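Local coordinates for protein HTH-type transcriptional regulator LysG (Mycobacterium tuberculosis, PDB 3ISP) that probably activates expression of the exporter LysE and represses its own gene, as a homodimeric DNA-binding regulator of the LysR family, at residues Trp109-Leu117 against Ile281-Leu292. Residues are numbered along the deposited sequence; the frame is centred on the assembly and turned at random.
Sequences WFSAVFDGL and ITDTVRAAASGL
In the regulatory domain of this LysR-type protein, the C-terminal half of helix 276-288 and the turn after it pack on the connection, with a short 3-10 segment, that leads from helix 103-107 to strand 120-126, with Trp-109 lodged against Ala-288 and Ala-289. The Trp-109 indole is laid along the helix end because CG sits between the backbone N and the carbonyl carbon (chi1 63°). Ala-289 CB lies over one face of its six-membered ring, a CH-pi contact 3.8 Å from the centroid and 16° off the normal, and Leu-292 CD1 lies over the same face, 4.1 Å above the ring plane. Ala-288 CB meets the ring edge in plane, 3.7 Å from Trp-109 CE3. A water donates to both Trp-109 O and Ala-288 O, bridging the two backbones. Farther along, Val-113 sits between Ala-288 and Thr-284: CG2 reaches Ala-288 CB at 3.6 Å, while CG1 turns to Thr-284 CG2. Val-113 CG2 also lies over the centre of the Phe-110 ring, 3.8 Å above its plane; Phe-110 CE1 touches Val-285 CG2 (4.0 Å). At the far end Leu-117 CD1 approaches Ile-281 CD1 at 4.2 Å. Phe-110 and Val-285 continue into the core against strands 95-101 and 155-169 respectively, whereas Phe-114 packs on Leu-235 of the second subunit. A late helix packed against the connection between two early strands is consistent with the periplasmic-binding-protein-like alpha/beta fold of LysR effector domains.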
loop_
_atom_site.group_PDB
_atom_site.type_symbol
_atom_site.label_atom_id
_atom_site.label_comp_id
_atom_site.label_asym_id
_atom_site.label_seq_id
_atom_site.Cartn_x
_atom_site.Cartn_y
_atom_site.Cartn_z
ATOM N N TRP A 109 17.242 -25.646 9.230
ATOM C CA TRP A 109 16.696 -26.986 9.360
ATOM C C TRP A 109 15.908 -27.508 8.166
ATOM O O TRP A 109 16.010 -28.696 7.854
ATOM C CB TRP A 109 15.869 -27.083 10.627
ATOM C CG TRP A 109 14.683 -26.200 10.642
ATOM C CD1 TRP A 109 14.611 -24.914 11.094
ATOM C CD2 TRP A 109 13.368 -26.550 10.205
ATOM N NE1 TRP A 109 13.325 -24.433 10.949
ATOM C CE2 TRP A 109 12.545 -25.420 10.409
ATOM C CE3 TRP A 109 12.807 -27.707 9.658
ATOM C CZ2 TRP A 109 11.199 -25.419 10.090
ATOM C CZ3 TRP A 109 11.477 -27.703 9.344
ATOM C CH2 TRP A 109 10.682 -26.566 9.558
ATOM N N PHE A 110 15.146 -26.647 7.486
ATOM C CA PHE A 110 14.187 -27.126 6.479
ATOM C C PHE A 110 14.817 -27.950 5.359
ATOM O O PHE A 110 14.193 -28.847 4.804
ATOM C CB PHE A 110 13.386 -25.973 5.881
ATOM C CG PHE A 110 12.155 -26.412 5.122
ATOM C CD1 PHE A 110 10.923 -26.440 5.736
ATOM C CD2 PHE A 110 12.234 -26.782 3.792
ATOM C CE1 PHE A 110 9.800 -26.840 5.036
ATOM C CE2 PHE A 110 11.112 -27.174 3.094
ATOM C CZ PHE A 110 9.900 -27.208 3.714
ATOM N N SER A 111 16.052 -27.623 5.018
ATOM C CA SER A 111 16.794 -28.352 4.007
ATOM C C SER A 111 16.537 -29.858 4.040
ATOM O O SER A 111 16.479 -30.505 3.003
ATOM C CB SER A 111 18.279 -28.095 4.205
ATOM O OG SER A 111 19.031 -29.014 3.449
ATOM N N ALA A 112 16.388 -30.415 5.236
ATOM C CA ALA A 112 16.307 -31.864 5.411
ATOM C C ALA A 112 15.119 -32.466 4.696
ATOM O O ALA A 112 15.110 -33.661 4.403
ATOM C CB ALA A 112 16.260 -32.220 6.899
ATOM N N VAL A 113 14.119 -31.635 4.414
ATOM C CA VAL A 113 12.826 -32.110 3.915
ATOM C C VAL A 113 12.926 -32.733 2.531
ATOM O O VAL A 113 12.092 -33.564 2.158
ATOM C CB VAL A 113 11.780 -30.971 3.883
ATOM C CG1 VAL A 113 10.476 -31.443 3.257
ATOM C CG2 VAL A 113 11.536 -30.429 5.284
ATOM N N PHE A 114 13.943 -32.329 1.768
ATOM C CA PHE A 114 14.118 -32.835 0.408
ATOM C C PHE A 114 14.579 -34.280 0.447
ATOM O O PHE A 114 14.167 -35.095 -0.372
ATOM C CB PHE A 114 15.144 -32.006 -0.369
ATOM C CG PHE A 114 14.801 -30.550 -0.483
ATOM C CD1 PHE A 114 13.509 -30.141 -0.708
ATOM C CD2 PHE A 114 15.785 -29.591 -0.387
ATOM C CE1 PHE A 114 13.206 -28.803 -0.813
ATOM C CE2 PHE A 114 15.485 -28.251 -0.498
ATOM C CZ PHE A 114 14.201 -27.856 -0.717
ATOM N N ASP A 115 15.444 -34.587 1.405
ATOM C CA ASP A 115 16.040 -35.911 1.498
ATOM C C ASP A 115 14.978 -36.967 1.705
ATOM O O ASP A 115 15.023 -38.033 1.096
ATOM C CB ASP A 115 17.059 -35.953 2.633
ATOM C CG ASP A 115 18.226 -35.011 2.395
ATOM O OD1 ASP A 115 18.514 -34.175 3.287
ATOM O OD2 ASP A 115 18.840 -35.098 1.304
ATOM N N GLY A 116 14.014 -36.655 2.564
ATOM C CA GLY A 116 12.930 -37.565 2.855
ATOM C C GLY A 116 11.703 -37.202 2.061
ATOM O O GLY A 116 10.597 -37.156 2.590
ATOM N N LEU A 117 11.883 -36.957 0.774
ATOM C CA LEU A 117 10.756 -36.523 -0.042
ATOM C C LEU A 117 10.507 -37.376 -1.285
ATOM O O LEU A 117 11.443 -37.823 -1.962
ATOM C CB LEU A 117 10.930 -35.061 -0.452
ATOM C CG LEU A 117 9.637 -34.300 -0.733
ATOM C CD1 LEU A 117 9.354 -33.329 0.408
ATOM C CD2 LEU A 117 9.763 -33.559 -2.047
ATOM N N ILE A 281 3.829 -34.973 3.909
ATOM C CA ILE A 281 4.627 -33.753 3.932
ATOM C C ILE A 281 4.747 -33.240 5.369
ATOM O O ILE A 281 5.834 -32.896 5.819
ATOM C CB ILE A 281 4.015 -32.654 3.034
ATOM C CG1 ILE A 281 3.948 -33.120 1.581
ATOM C CG2 ILE A 281 4.830 -31.373 3.097
ATOM C CD1 ILE A 281 5.176 -32.795 0.784
ATOM N N THR A 282 3.630 -33.210 6.091
ATOM C CA THR A 282 3.613 -32.752 7.477
ATOM C C THR A 282 4.573 -33.551 8.355
ATOM O O THR A 282 5.294 -32.981 9.168
ATOM C CB THR A 282 2.195 -32.804 8.082
ATOM O OG1 THR A 282 1.327 -31.963 7.322
ATOM C CG2 THR A 282 2.202 -32.307 9.516
ATOM N N ASP A 283 4.584 -34.866 8.188
ATOM C CA ASP A 283 5.490 -35.703 8.959
ATOM C C ASP A 283 6.914 -35.303 8.709
ATOM O O ASP A 283 7.709 -35.184 9.637
ATOM C CB ASP A 283 5.327 -37.181 8.615
ATOM C CG ASP A 283 4.197 -37.820 9.370
ATOM O OD1 ASP A 283 3.696 -37.167 10.319
ATOM O OD2 ASP A 283 3.806 -38.958 9.014
ATOM N N THR A 284 7.235 -35.109 7.442
ATOM C CA THR A 284 8.581 -34.752 7.056
ATOM C C THR A 284 8.979 -33.381 7.610
ATOM O O THR A 284 10.018 -33.241 8.244
ATOM C CB THR A 284 8.710 -34.802 5.552
ATOM O OG1 THR A 284 8.525 -36.158 5.138
ATOM C CG2 THR A 284 10.079 -34.314 5.117
ATOM N N VAL A 285 8.141 -32.378 7.396
ATOM C CA VAL A 285 8.416 -31.073 7.947
ATOM C C VAL A 285 8.611 -31.152 9.452
ATOM O O VAL A 285 9.583 -30.639 9.971
ATOM C CB VAL A 285 7.316 -30.060 7.590
ATOM C CG1 VAL A 285 7.475 -28.785 8.408
ATOM C CG2 VAL A 285 7.347 -29.764 6.092
ATOM N N ARG A 286 7.695 -31.805 10.153
ATOM C CA ARG A 286 7.790 -31.922 11.606
ATOM C C ARG A 286 9.091 -32.581 12.076
ATOM O O ARG A 286 9.688 -32.169 13.074
ATOM C CB ARG A 286 6.583 -32.680 12.159
ATOM C CG ARG A 286 5.528 -31.781 12.784
ATOM C CD ARG A 286 4.366 -32.565 13.402
ATOM N NE ARG A 286 3.580 -31.701 14.283
ATOM C CZ ARG A 286 2.340 -31.963 14.694
ATOM N NH1 ARG A 286 1.729 -33.075 14.298
ATOM N NH2 ARG A 286 1.703 -31.108 15.496
ATOM N N ALA A 287 9.523 -33.603 11.349
ATOM C CA ALA A 287 10.729 -34.336 11.697
ATOM C C ALA A 287 11.985 -33.534 11.369
ATOM O O ALA A 287 12.996 -33.635 12.058
ATOM C CB ALA A 287 10.748 -35.668 10.990
ATOM N N ALA A 288 11.923 -32.739 10.313
ATOM C CA ALA A 288 13.056 -31.919 9.936
ATOM C C ALA A 288 13.303 -30.874 11.026
ATOM O O ALA A 288 14.414 -30.333 11.171
ATOM C CB ALA A 288 12.804 -31.258 8.599
ATOM N N ALA A 289 12.267 -30.601 11.807
ATOM C CA ALA A 289 12.374 -29.590 12.844
ATOM C C ALA A 289 12.622 -30.181 14.238
ATOM O O ALA A 289 12.582 -29.457 15.234
ATOM C CB ALA A 289 11.137 -28.721 12.854
ATOM N N SER A 290 12.882 -31.484 14.316
ATOM C CA SER A 290 13.087 -32.103 15.614
ATOM C C SER A 290 14.262 -31.449 16.326
ATOM O O SER A 290 14.395 -31.534 17.547
ATOM C CB SER A 290 13.291 -33.610 15.490
ATOM O OG SER A 290 14.406 -33.921 14.684
ATOM N N GLY A 291 15.090 -30.752 15.557
ATOM C CA GLY A 291 16.278 -30.129 16.092
ATOM C C GLY A 291 16.106 -28.716 16.604
ATOM O O GLY A 291 17.068 -28.116 17.083
ATOM N N LEU A 292 14.904 -28.163 16.493
ATOM C CA LEU A 292 14.648 -26.839 17.050
ATOM C C LEU A 292 14.656 -26.940 18.575
ATOM O O LEU A 292 14.708 -28.037 19.128
ATOM C CB LEU A 292 13.304 -26.288 16.551
ATOM C CG LEU A 292 13.217 -25.888 15.073
ATOM C CD1 LEU A 292 11.786 -25.636 14.668
ATOM C CD2 LEU A 292 14.068 -24.663 14.754
HETATM O O HOH W 1 16.831 -30.535 9.914
#